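Local coordinates for protein transketolase (Campylobacter jejuni, PDB 3L84) that belongs to the transketolase family of thiamine diphosphate-dependent proteins, built from two cofactor-binding-type domains and a C-terminal domain, and forms a two-chain assembly, at residues 121-126 with 146-151; 140-145 with 402-407; 446-451 with 497-502; 472-477 with 535-540. All coordinates share one frame; numbering follows the deposited sequence.

Contact 1. Residues 121-126 with 146-151; sequences ANAVGF and IYCLCG
A123 sets its methyl group against the strand 146-151, with CB 3.6 Å from CB of C148 and 3.9 Å from CG2 of I146, so one small knob touches two residues that face the same side of the strand. The SG of C148, turned anti to its own backbone N (chi1 179°), lies along the flank of the same methyl. Even the carbonyl of A123 takes part, its O being 3.5 Å from I146 CG2. One helical turn on, F126 leans its CB on I146 CG1 at 3.9 Å, while its ring runs off away from the strand. I146 thus meets the helix with both branches: CG2 lies at A123, and CG1 at the start of the F126 side chain. No hydrogen bond crosses here; the side chains meet only through apolar groups, and all four residues are buried. The backbones come nearest at A123 and C148, where the small alanine is consistent with a close approach; the segment axes are 8.3 Å apart and run antiparallel at 176°.

That geometry belongs to an alpha/beta fold in which helix 118-137 leads back to strand 146-151 of a parallel sheet. The strand is bonded between 60-63 and 175-181, and A123 also touches F175. On its other sides the helix packs against helix 158-169 through A121 and V124, and against helix 391-404 through the F126 side chain on A400 and R403.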
loop_
_atom_site.group_PDB
_atom_site.type_symbol
_atom_site.label_atom_id
_atom_site.label_comp_id
_atom_site.label_asym_id
_atom_site.label_seq_id
_atom_site.Cartn_x
_atom_site.Cartn_y
_atom_site.Cartn_z
ATOM N N ALA A 121 -7.859 4.743 -11.562
ATOM C CA ALA A 121 -7.630 5.953 -10.793
ATOM C C ALA A 121 -6.907 6.994 -11.644
ATOM O O ALA A 121 -7.168 8.188 -11.521
ATOM C CB ALA A 121 -6.847 5.630 -9.500
ATOM N N ASN A 122 -5.948 6.580 -12.477
ATOM C CA ASN A 122 -5.267 7.531 -13.370
ATOM C C ASN A 122 -6.286 8.191 -14.308
ATOM O O ASN A 122 -6.225 9.403 -14.549
ATOM C CB ASN A 122 -4.259 6.835 -14.260
ATOM C CG ASN A 122 -3.119 6.163 -13.508
ATOM O OD1 ASN A 122 -2.636 6.651 -12.444
ATOM N ND2 ASN A 122 -2.670 5.075 -14.066
ATOM N N ALA A 123 -7.223 7.400 -14.825
ATOM C CA ALA A 123 -8.190 7.959 -15.742
ATOM C C ALA A 123 -9.102 8.973 -15.049
ATOM O O ALA A 123 -9.421 10.025 -15.609
ATOM C CB ALA A 123 -9.004 6.853 -16.382
ATOM N N VAL A 124 -9.525 8.665 -13.820
ATOM C CA VAL A 124 -10.247 9.654 -13.014
ATOM C C VAL A 124 -9.402 10.900 -12.856
ATOM O O VAL A 124 -9.900 12.028 -12.951
ATOM C CB VAL A 124 -10.660 9.061 -11.665
ATOM C CG1 VAL A 124 -11.135 10.170 -10.688
ATOM C CG2 VAL A 124 -11.737 7.986 -11.857
ATOM N N GLY A 125 -8.089 10.721 -12.622
ATOM C CA GLY A 125 -7.228 11.866 -12.510
ATOM C C GLY A 125 -7.114 12.705 -13.791
ATOM O O GLY A 125 -7.117 13.929 -13.728
ATOM N N PHE A 126 -7.022 12.049 -14.939
ATOM C CA PHE A 126 -7.039 12.801 -16.207
ATOM C C PHE A 126 -8.338 13.574 -16.368
ATOM O O PHE A 126 -8.303 14.667 -16.895
ATOM C CB PHE A 126 -6.833 11.861 -17.402
ATOM C CG PHE A 126 -5.417 11.406 -17.626
ATOM C CD1 PHE A 126 -4.383 12.282 -17.734
ATOM C CD2 PHE A 126 -5.151 10.054 -17.767
ATOM C CE1 PHE A 126 -3.044 11.854 -17.963
ATOM C CE2 PHE A 126 -3.831 9.612 -17.975
ATOM C CZ PHE A 126 -2.789 10.512 -18.093
ATOM N N ILE A 146 -12.103 11.204 -21.641
ATOM C CA ILE A 146 -11.142 10.274 -21.048
ATOM C C ILE A 146 -11.784 8.912 -21.102
ATOM O O ILE A 146 -12.877 8.715 -20.531
ATOM C CB ILE A 146 -10.788 10.622 -19.605
ATOM C CG1 ILE A 146 -10.158 12.034 -19.496
ATOM C CG2 ILE A 146 -9.836 9.555 -19.047
ATOM C CD1 ILE A 146 -11.055 13.242 -19.573
ATOM N N TYR A 147 -11.210 8.013 -21.887
ATOM C CA TYR A 147 -11.683 6.635 -22.058
ATOM C C TYR A 147 -10.750 5.703 -21.328
ATOM O O TYR A 147 -9.533 5.745 -21.510
ATOM C CB TYR A 147 -11.696 6.239 -23.541
ATOM C CG TYR A 147 -12.665 7.003 -24.395
ATOM C CD1 TYR A 147 -14.018 6.682 -24.416
ATOM C CD2 TYR A 147 -12.236 8.048 -25.214
ATOM C CE1 TYR A 147 -14.898 7.362 -25.246
ATOM C CE2 TYR A 147 -13.115 8.755 -26.014
ATOM C CZ TYR A 147 -14.461 8.422 -26.019
ATOM O OH TYR A 147 -15.405 9.082 -26.811
ATOM N N CYS A 148 -11.299 4.839 -20.484
ATOM C CA CYS A 148 -10.487 3.861 -19.794
ATOM C C CYS A 148 -11.036 2.482 -20.025
ATOM O O CYS A 148 -12.246 2.277 -19.820
ATOM C CB CYS A 148 -10.518 4.148 -18.297
ATOM S SG CYS A 148 -9.581 3.032 -17.268
ATOM N N LEU A 149 -10.190 1.550 -20.449
ATOM C CA LEU A 149 -10.591 0.139 -20.536
ATOM C C LEU A 149 -10.090 -0.577 -19.312
ATOM O O LEU A 149 -8.927 -0.463 -18.962
ATOM C CB LEU A 149 -10.009 -0.539 -21.777
ATOM C CG LEU A 149 -10.656 -0.297 -23.135
ATOM C CD1 LEU A 149 -10.821 1.201 -23.447
ATOM C CD2 LEU A 149 -9.812 -1.017 -24.210
ATOM N N CYS A 150 -10.971 -1.296 -18.639
ATOM C CA CYS A 150 -10.605 -2.017 -17.413
ATOM C C CYS A 150 -11.222 -3.400 -17.396
ATOM O O CYS A 150 -12.061 -3.712 -18.223
ATOM C CB CYS A 150 -10.995 -1.190 -16.171
ATOM S SG CYS A 150 -12.765 -1.217 -15.812
ATOM N N GLY A 151 -10.774 -4.204 -16.450
ATOM C CA GLY A 151 -11.252 -5.548 -16.270
ATOM C C GLY A 151 -11.599 -5.863 -14.843
ATOM O O GLY A 151 -11.559 -4.991 -13.955
#

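Contact 2. Residues 140-145 with 402-407; sequences DLIDHK and ARYGIF
Y404 is the residue of helix 391-404 that makes this contact: its phenol meets H144 and I142 of the irregular segment 140-145. Its ring points out of the helix with CG anti to the backbone N (chi1 -172°), which sends OH toward the imidazole. There OH and H144 NE2 lie 2.7 Å apart in a short hydrogen bond of 158°; either atom could be the donor. OH sits in the plane of the imidazole, at its edge, and the two rings meet rim to rim, with their planes 28° apart and neither covering the other's face.

H144 is gripped at both nitrogens. Its ND1 gives an almost straight bond of 3.0 Å to K145 O; K145 O lies in the imidazole plane, while ND1 stands well above the plane of that carbonyl. With both nitrogens engaged, the rotation of the imidazole is fixed. I142 closes in on the same hydroxyl with apolar groups, CG2 standing 3.7 Å from Y404 OH and CD1 only slightly farther.

Beyond Y404 the chain leaves the helix at G405, whose positive phi suits glycine. R60 adds a cation-pi contact to the Y404 ring and a hydrogen bond to its carbonyl, and helix 118-137 packs against both side chains, Y404 on A129, A130 and A133 and H144 on A130. This buried His-Tyr bond joins the first and second of the related alpha/beta domains that make up a transketolase chain.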
loop_
_atom_site.group_PDB
_atom_site.type_symbol
_atom_site.label_atom_id
_atom_site.label_comp_id
_atom_site.label_asym_id
_atom_site.label_seq_id
_atom_site.Cartn_x
_atom_site.Cartn_y
_atom_site.Cartn_z
ATOM N N ASP A 140 -14.050 26.452 -24.462
ATOM C CA ASP A 140 -13.700 26.573 -25.879
ATOM C C ASP A 140 -12.412 25.807 -26.188
ATOM O O ASP A 140 -12.204 25.328 -27.303
ATOM C CB ASP A 140 -13.485 28.040 -26.289
ATOM C CG ASP A 140 -14.770 28.849 -26.339
ATOM O OD1 ASP A 140 -15.862 28.258 -26.508
ATOM O OD2 ASP A 140 -14.667 30.094 -26.236
ATOM N N LEU A 141 -11.520 25.703 -25.206
ATOM C CA LEU A 141 -10.209 25.100 -25.424
ATOM C C LEU A 141 -10.068 23.688 -24.839
ATOM O O LEU A 141 -9.216 22.905 -25.273
ATOM C CB LEU A 141 -9.109 25.980 -24.838
ATOM C CG LEU A 141 -8.899 27.322 -25.526
ATOM C CD1 LEU A 141 -7.705 28.073 -24.914
ATOM C CD2 LEU A 141 -8.756 27.156 -27.050
ATOM N N ILE A 142 -10.834 23.353 -23.802
ATOM C CA ILE A 142 -10.733 22.033 -23.182
ATOM C C ILE A 142 -12.095 21.386 -23.153
ATOM O O ILE A 142 -13.010 21.871 -22.488
ATOM C CB ILE A 142 -10.145 22.085 -21.771
ATOM C CG1 ILE A 142 -8.735 22.690 -21.800
ATOM C CG2 ILE A 142 -10.125 20.676 -21.143
ATOM C CD1 ILE A 142 -7.632 21.821 -22.416
ATOM N N ASP A 143 -12.250 20.329 -23.935
ATOM C CA ASP A 143 -13.571 19.676 -24.095
ATOM C C ASP A 143 -13.521 18.168 -24.396
ATOM O O ASP A 143 -14.516 17.571 -24.778
ATOM C CB ASP A 143 -14.435 20.416 -25.089
ATOM C CG ASP A 143 -13.938 20.287 -26.486
ATOM O OD1 ASP A 143 -12.960 19.534 -26.722
ATOM O OD2 ASP A 143 -14.528 20.947 -27.389
ATOM N N HIS A 144 -12.408 17.545 -24.135
ATOM C CA HIS A 144 -12.144 16.194 -24.622
ATOM C C HIS A 144 -12.682 15.159 -23.614
ATOM O O HIS A 144 -13.149 15.484 -22.512
ATOM C CB HIS A 144 -10.635 16.035 -24.811
ATOM C CG HIS A 144 -9.865 16.120 -23.542
ATOM N ND1 HIS A 144 -9.701 15.047 -22.685
ATOM C CD2 HIS A 144 -9.259 17.172 -22.938
ATOM C CE1 HIS A 144 -8.973 15.428 -21.651
ATOM N NE2 HIS A 144 -8.697 16.718 -21.770
ATOM N N LYS A 145 -12.641 13.907 -24.035
ATOM C CA LYS A 145 -13.033 12.772 -23.193
ATOM C C LYS A 145 -11.826 12.061 -22.624
ATOM O O LYS A 145 -10.686 12.255 -23.073
ATOM C CB LYS A 145 -13.877 11.800 -24.014
ATOM C CG LYS A 145 -15.168 12.395 -24.539
ATOM C CD LYS A 145 -16.179 12.736 -23.450
ATOM C CE LYS A 145 -17.473 13.342 -24.018
ATOM N NZ LYS A 145 -18.366 13.735 -22.910
ATOM N N ALA A 402 0.126 15.051 -13.273
ATOM C CA ALA A 402 1.490 15.300 -13.718
ATOM C C ALA A 402 1.723 14.979 -15.198
ATOM O O ALA A 402 2.619 15.559 -15.820
ATOM C CB ALA A 402 2.468 14.501 -12.829
ATOM N N ARG A 403 0.936 14.057 -15.747
ATOM C CA ARG A 403 1.009 13.700 -17.152
ATOM C C ARG A 403 0.106 14.539 -18.017
ATOM O O ARG A 403 0.271 14.503 -19.249
ATOM C CB ARG A 403 0.676 12.203 -17.356
ATOM C CG ARG A 403 1.765 11.266 -16.869
ATOM C CD ARG A 403 2.949 11.267 -17.800
ATOM N NE ARG A 403 2.621 10.706 -19.114
ATOM C CZ ARG A 403 3.277 10.909 -20.250
ATOM N NH1 ARG A 403 4.310 11.741 -20.324
ATOM N NH2 ARG A 403 2.871 10.268 -21.337
ATOM N N TYR A 404 -0.818 15.315 -17.455
ATOM C CA TYR A 404 -1.823 15.974 -18.295
ATOM C C TYR A 404 -1.221 16.966 -19.273
ATOM O O TYR A 404 -1.633 17.015 -20.432
ATOM C CB TYR A 404 -2.892 16.646 -17.402
ATOM C CG TYR A 404 -4.053 17.182 -18.182
ATOM C CD1 TYR A 404 -5.085 16.363 -18.563
ATOM C CD2 TYR A 404 -4.088 18.495 -18.611
ATOM C CE1 TYR A 404 -6.100 16.806 -19.318
ATOM C CE2 TYR A 404 -5.111 18.972 -19.359
ATOM C CZ TYR A 404 -6.148 18.124 -19.726
ATOM O OH TYR A 404 -7.178 18.604 -20.517
ATOM N N GLY A 405 -0.307 17.804 -18.810
ATOM C CA GLY A 405 0.475 18.676 -19.668
ATOM C C GLY A 405 0.784 20.035 -19.065
ATOM O O GLY A 405 1.678 20.710 -19.560
ATOM N N ILE A 406 0.024 20.477 -18.075
ATOM C CA ILE A 406 0.115 21.839 -17.551
ATOM C C ILE A 406 0.180 21.936 -16.009
ATOM O O ILE A 406 0.212 23.084 -15.486
ATOM C CB ILE A 406 -1.051 22.710 -18.066
ATOM C CG1 ILE A 406 -2.409 22.098 -17.686
ATOM C CG2 ILE A 406 -0.906 22.963 -19.573
ATOM C CD1 ILE A 406 -3.608 23.072 -17.844
ATOM N N PHE A 407 0.253 20.819 -15.306
ATOM C CA PHE A 407 0.144 20.818 -13.841
ATOM C C PHE A 407 1.375 20.282 -13.138
ATOM O O PHE A 407 2.104 19.429 -13.663
ATOM C CB PHE A 407 -1.067 20.017 -13.371
ATOM C CG PHE A 407 -2.385 20.540 -13.866
ATOM C CD1 PHE A 407 -2.827 21.789 -13.494
ATOM C CD2 PHE A 407 -3.141 19.811 -14.750
ATOM C CE1 PHE A 407 -4.037 22.280 -13.951
ATOM C CE2 PHE A 407 -4.360 20.290 -15.225
ATOM C CZ PHE A 407 -4.778 21.561 -14.817
#

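Contact 3. Residues 446-451 with 497-502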
loop_
_atom_site.group_PDB
_atom_site.type_symbol
_atom_site.label_atom_id
_atom_site.label_comp_id
_atom_site.label_asym_id
_atom_site.label_seq_id
_atom_site.Cartn_x
_atom_site.Cartn_y
_atom_site.Cartn_z
ATOM N N VAL A 446 5.998 12.044 16.732
ATOM C CA VAL A 446 4.535 12.043 16.762
ATOM C C VAL A 446 3.968 11.940 18.185
ATOM O O VAL A 446 2.967 12.583 18.531
ATOM C CB VAL A 446 4.032 10.890 15.856
ATOM C CG1 VAL A 446 2.579 10.503 16.172
ATOM C CG2 VAL A 446 4.160 11.312 14.406
ATOM N N GLY A 447 4.587 11.120 19.020
ATOM C CA GLY A 447 4.218 11.033 20.426
ATOM C C GLY A 447 3.021 10.153 20.700
ATOM O O GLY A 447 3.037 8.959 20.467
ATOM N N GLU A 448 1.973 10.739 21.251
ATOM C CA GLU A 448 0.923 9.986 21.922
ATOM C C GLU A 448 0.116 9.048 21.020
ATOM O O GLU A 448 -0.405 8.030 21.498
ATOM C CB GLU A 448 -0.043 10.924 22.664
ATOM C CG GLU A 448 0.578 11.643 23.898
ATOM C CD GLU A 448 1.229 12.958 23.600
ATOM O OE1 GLU A 448 1.622 13.250 22.450
ATOM O OE2 GLU A 448 1.311 13.735 24.586
ATOM N N ASP A 449 -0.023 9.366 19.745
ATOM C CA ASP A 449 -0.735 8.464 18.865
ATOM C C ASP A 449 -0.127 7.063 18.826
ATOM O O ASP A 449 -0.847 6.094 18.534
ATOM C CB ASP A 449 -0.857 9.018 17.463
ATOM C CG ASP A 449 -1.942 10.036 17.310
ATOM O OD1 ASP A 449 -2.814 10.212 18.191
ATOM O OD2 ASP A 449 -1.955 10.683 16.235
ATOM N N GLY A 450 1.161 6.938 19.131
ATOM C CA GLY A 450 1.703 5.609 19.338
ATOM C C GLY A 450 2.214 4.917 18.086
ATOM O O GLY A 450 2.236 5.504 16.983
ATOM N N PRO A 451 2.571 3.638 18.244
ATOM C CA PRO A 451 3.380 2.953 17.217
ATOM C C PRO A 451 2.722 2.744 15.860
ATOM O O PRO A 451 3.442 2.699 14.837
ATOM C CB PRO A 451 3.754 1.631 17.883
ATOM C CG PRO A 451 2.753 1.447 18.933
ATOM C CD PRO A 451 2.492 2.821 19.465
ATOM N N LEU A 497 8.890 15.392 6.772
ATOM C CA LEU A 497 8.760 16.615 7.540
ATOM C C LEU A 497 8.306 16.324 8.978
ATOM O O LEU A 497 7.521 15.402 9.224
ATOM C CB LEU A 497 7.756 17.528 6.840
ATOM C CG LEU A 497 8.108 17.849 5.381
ATOM C CD1 LEU A 497 6.882 18.373 4.660
ATOM C CD2 LEU A 497 9.304 18.755 5.269
ATOM N N SER A 498 8.758 17.151 9.927
ATOM C CA SER A 498 8.457 16.943 11.333
ATOM C C SER A 498 7.155 17.545 11.784
ATOM O O SER A 498 6.723 18.594 11.256
ATOM C CB SER A 498 9.583 17.498 12.206
ATOM O OG SER A 498 9.581 18.924 12.209
ATOM N N ARG A 499 6.514 16.885 12.752
ATOM C CA ARG A 499 5.387 17.453 13.502
ATOM C C ARG A 499 5.907 18.553 14.425
ATOM O O ARG A 499 5.292 19.594 14.622
ATOM C CB ARG A 499 4.709 16.336 14.336
ATOM C CG ARG A 499 3.459 16.787 15.031
ATOM C CD ARG A 499 2.946 15.810 16.067
ATOM N NE ARG A 499 1.651 16.316 16.561
ATOM C CZ ARG A 499 1.134 16.104 17.767
ATOM N NH1 ARG A 499 -0.052 16.640 18.068
ATOM N NH2 ARG A 499 1.782 15.384 18.685
ATOM N N GLN A 500 6.998 18.233 15.120
ATOM C CA GLN A 500 7.513 19.005 16.234
ATOM C C GLN A 500 8.537 20.053 15.783
ATOM O O GLN A 500 9.179 19.925 14.744
ATOM C CB GLN A 500 8.156 18.101 17.301
ATOM C CG GLN A 500 9.565 17.545 16.963
ATOM C CD GLN A 500 9.588 16.346 16.046
ATOM O OE1 GLN A 500 8.577 16.025 15.390
ATOM N NE2 GLN A 500 10.762 15.735 15.910
ATOM N N LYS A 501 8.723 21.091 16.602
ATOM C CA LYS A 501 9.649 22.148 16.302
ATOM C C LYS A 501 11.094 21.639 16.276
ATOM O O LYS A 501 11.534 20.924 17.204
ATOM C CB LYS A 501 9.538 23.238 17.379
ATOM C CG LYS A 501 10.334 24.493 17.048
ATOM C CD LYS A 501 10.179 25.610 18.096
ATOM C CE LYS A 501 8.812 26.189 18.075
ATOM N NZ LYS A 501 8.779 27.511 18.795
ATOM N N LEU A 502 11.832 22.073 15.256
ATOM C CA LEU A 502 13.270 21.822 15.111
ATOM C C LEU A 502 14.069 23.112 15.217
ATOM O O LEU A 502 13.574 24.205 14.928
ATOM C CB LEU A 502 13.573 21.180 13.749
ATOM C CG LEU A 502 12.719 19.954 13.374
ATOM C CD1 LEU A 502 13.233 19.337 12.079
ATOM C CD2 LEU A 502 12.644 18.935 14.502
#
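R499 reaches from the loop after strand 493-496 to the backbone of V446, joining two loops that follow neighbouring strands of the parallel sheet in the pyrimidine binding domain. The closer-packed half of the contact is the arginine's approach to that backbone. R499 starts with CG anti to its own N (chi1 -174°) and stays extended as far as NE, so the whole side chain spans the gap. Its CD lies 4.1 Å from V446 CA, and NH2 comes to 3.0 Å from V446 O, which approaches the guanidinium obliquely. V446 supplies backbone here, for its side chain points away and touches H441, a residue that R499 also contacts.

The looser half lies on the side of E448. Its carboxylate approaches the guanidinium at the edge, near its plane, but E448 OE1 is still 4.3 Å from R499 NH2, beyond salt-bridge distance. The attraction is therefore probably modest, and R499, exposed as it is, likely shares it with solvent. E448 belongs to a type I beta turn from G447 to G450, closed by a bond of 3.1 Å from G450 N to G447 O. The turn has its own attachments: E448 O accepts from S608 OG, and D449 forms a salt bridge with R92 of the second subunit, so this loop reaches the dimer interface.

On the arginine's own strand-following loop the bend after S498 is held internally: S498 OG donates to Q500 O at 2.8 Å, in the plane of that carbonyl.

Contact 4. Residues 472-477 with 535-540; sequences RPADGV and SEVWLC
R472 meets E536 in a salt bridge between the pyrimidine binding domain and the C-terminal domain of the transketolase fold, at the point where each chain segment leads into a helix. The arginine, extended from CG to NE, presents its end so that NH1 and NH2 both bond to the same oxygen, E536 OE1, each at 3.0 Å. OE1 lies almost exactly in the guanidinium plane. It is met by NH2 on its syn lone pair and by NH1 nearly along the C-O axis, with donor angles of 148° and 146°. Carboxylate and guanidinium are close to coplanar, 27° apart.

OE1 takes a third bond from A586 N. The other oxygen, OE2, accepts from S535 OG at 2.6 Å, on its syn side but out of the carboxylate plane, so both oxygens are engaged. Two more bonds hold R472: NE pairs with D442 in a salt bridge, and NH1 also bonds to S533 OG. Between two carboxylates, this buried guanidinium probably remains charged. S535 adds its backbone N over one guanidinium face, offset toward the rim.

D475 is the N-cap of helix 476-488, its OD1 accepting from E478 N; its OD2 turns to a loop and accepts from L505 N. Beside all this polar grouping sits one apolar touch between the segments: A474 CB rests against V537 CG2 at 3.8 Å.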
loop_
_atom_site.group_PDB
_atom_site.type_symbol
_atom_site.label_atom_id
_atom_site.label_comp_id
_atom_site.label_asym_id
_atom_site.label_seq_id
_atom_site.Cartn_x
_atom_site.Cartn_y
_atom_site.Cartn_z
ATOM N N ARG A 472 14.810 15.047 3.746
ATOM C CA ARG A 472 14.417 15.107 5.162
ATOM C C ARG A 472 15.113 16.337 5.771
ATOM O O ARG A 472 16.151 16.226 6.430
ATOM C CB ARG A 472 14.731 13.821 5.878
ATOM C CG ARG A 472 14.254 13.745 7.276
ATOM C CD ARG A 472 14.328 12.324 7.878
ATOM N NE ARG A 472 13.780 12.277 9.246
ATOM C CZ ARG A 472 14.463 12.168 10.370
ATOM N NH1 ARG A 472 15.763 11.979 10.399
ATOM N NH2 ARG A 472 13.780 12.179 11.497
ATOM N N PRO A 473 14.550 17.532 5.549
ATOM C CA PRO A 473 15.256 18.759 5.915
ATOM C C PRO A 473 15.315 18.948 7.419
ATOM O O PRO A 473 14.372 18.609 8.141
ATOM C CB PRO A 473 14.423 19.858 5.257
ATOM C CG PRO A 473 13.080 19.268 5.118
ATOM C CD PRO A 473 13.311 17.813 4.788
ATOM N N ALA A 474 16.432 19.484 7.902
ATOM C CA ALA A 474 16.602 19.757 9.310
ATOM C C ALA A 474 16.073 21.119 9.712
ATOM O O ALA A 474 15.842 21.352 10.916
ATOM C CB ALA A 474 18.057 19.652 9.684
ATOM N N ASP A 475 15.809 21.996 8.768
ATOM C CA ASP A 475 15.295 23.345 9.093
ATOM C C ASP A 475 14.649 23.915 7.858
ATOM O O ASP A 475 14.622 23.270 6.810
ATOM C CB ASP A 475 16.386 24.272 9.706
ATOM C CG ASP A 475 17.440 24.749 8.739
ATOM O OD1 ASP A 475 17.391 24.450 7.529
ATOM O OD2 ASP A 475 18.329 25.522 9.209
ATOM N N GLY A 476 14.132 25.130 7.953
ATOM C CA GLY A 476 13.472 25.753 6.843
ATOM C C GLY A 476 14.348 26.061 5.670
ATOM O O GLY A 476 13.889 26.008 4.531
ATOM N N VAL A 477 15.582 26.436 5.938
ATOM C CA VAL A 477 16.511 26.753 4.877
ATOM C C VAL A 477 16.774 25.483 4.034
ATOM O O VAL A 477 16.724 25.507 2.792
ATOM C CB VAL A 477 17.801 27.341 5.424
ATOM C CG1 VAL A 477 18.879 27.466 4.367
ATOM C CG2 VAL A 477 17.508 28.716 6.084
ATOM N N SER A 535 15.323 15.918 12.125
ATOM C CA SER A 535 15.240 16.193 13.547
ATOM C C SER A 535 16.422 15.721 14.362
ATOM O O SER A 535 16.528 16.132 15.515
ATOM C CB SER A 535 13.951 15.626 14.136
ATOM O OG SER A 535 13.838 14.231 13.826
ATOM N N GLU A 536 17.307 14.893 13.819
ATOM C CA GLU A 536 18.472 14.424 14.606
ATOM C C GLU A 536 19.729 15.245 14.431
ATOM O O GLU A 536 20.725 14.996 15.104
ATOM C CB GLU A 536 18.723 12.929 14.301
ATOM C CG GLU A 536 17.741 12.034 15.010
ATOM C CD GLU A 536 16.320 12.214 14.531
ATOM O OE1 GLU A 536 16.042 11.784 13.380
ATOM O OE2 GLU A 536 15.480 12.780 15.272
ATOM N N VAL A 537 19.709 16.244 13.559
ATOM C CA VAL A 537 20.932 17.022 13.318
ATOM C C VAL A 537 21.341 17.821 14.551
ATOM O O VAL A 537 22.499 17.867 14.931
ATOM C CB VAL A 537 20.781 17.944 12.061
ATOM C CG1 VAL A 537 21.997 18.890 11.916
ATOM C CG2 VAL A 537 20.645 17.106 10.816
ATOM N N TRP A 538 20.379 18.437 15.213
ATOM C CA TRP A 538 20.687 19.236 16.377
ATOM C C TRP A 538 21.276 18.370 17.494
ATOM O O TRP A 538 22.230 18.769 18.174
ATOM C CB TRP A 538 19.396 19.922 16.843
ATOM C CG TRP A 538 19.666 20.955 17.825
ATOM C CD1 TRP A 538 19.355 20.920 19.152
ATOM C CD2 TRP A 538 20.316 22.220 17.582
ATOM N NE1 TRP A 538 19.770 22.091 19.758
ATOM C CE2 TRP A 538 20.356 22.900 18.813
ATOM C CE3 TRP A 538 20.867 22.833 16.442
ATOM C CZ2 TRP A 538 20.924 24.176 18.935
ATOM C CZ3 TRP A 538 21.419 24.094 16.554
ATOM C CH2 TRP A 538 21.450 24.750 17.796
ATOM N N LEU A 539 20.740 17.162 17.677
ATOM C CA LEU A 539 21.301 16.233 18.666
ATOM C C LEU A 539 22.780 15.988 18.372
ATOM O O LEU A 539 23.611 15.919 19.293
ATOM C CB LEU A 539 20.495 14.904 18.643
ATOM C CG LEU A 539 21.118 13.759 19.413
ATOM C CD1 LEU A 539 21.209 14.010 20.902
ATOM C CD2 LEU A 539 20.297 12.483 19.157
ATOM N N CYS A 540 23.110 15.822 17.098
ATOM C CA CYS A 540 24.502 15.607 16.709
ATOM C C CYS A 540 25.361 16.853 16.907
ATOM O O CYS A 540 26.498 16.737 17.342
ATOM C CB CYS A 540 24.601 15.131 15.282
ATOM S SG CYS A 540 23.968 13.448 15.072
#

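How the contacts relate
The four contacts fall into two pairs. Contacts 1 and 2 have centres about 14 Å apart and interlock along the chain. F126 of contact 1 packs on both R403, through its ring, and Y404, through its carbonyl O, so helix 118-137, which supplies F126 to contact 1, also lies against the 402-407 segment of contact 2. Contacts 3 and 4 are likewise about 14 Å apart at their centres and cross in sequence: L502 CD1 lies 3.5 Å from A474 O, and Q500 and L502 both touch S535. Between the pairs, centres are about 37 to 41 Å apart. Contact 1 lies within the thiamine diphosphate binding domain and contact 3 within the pyrimidine binding domain, whereas contacts 2 and 4 each join two domains.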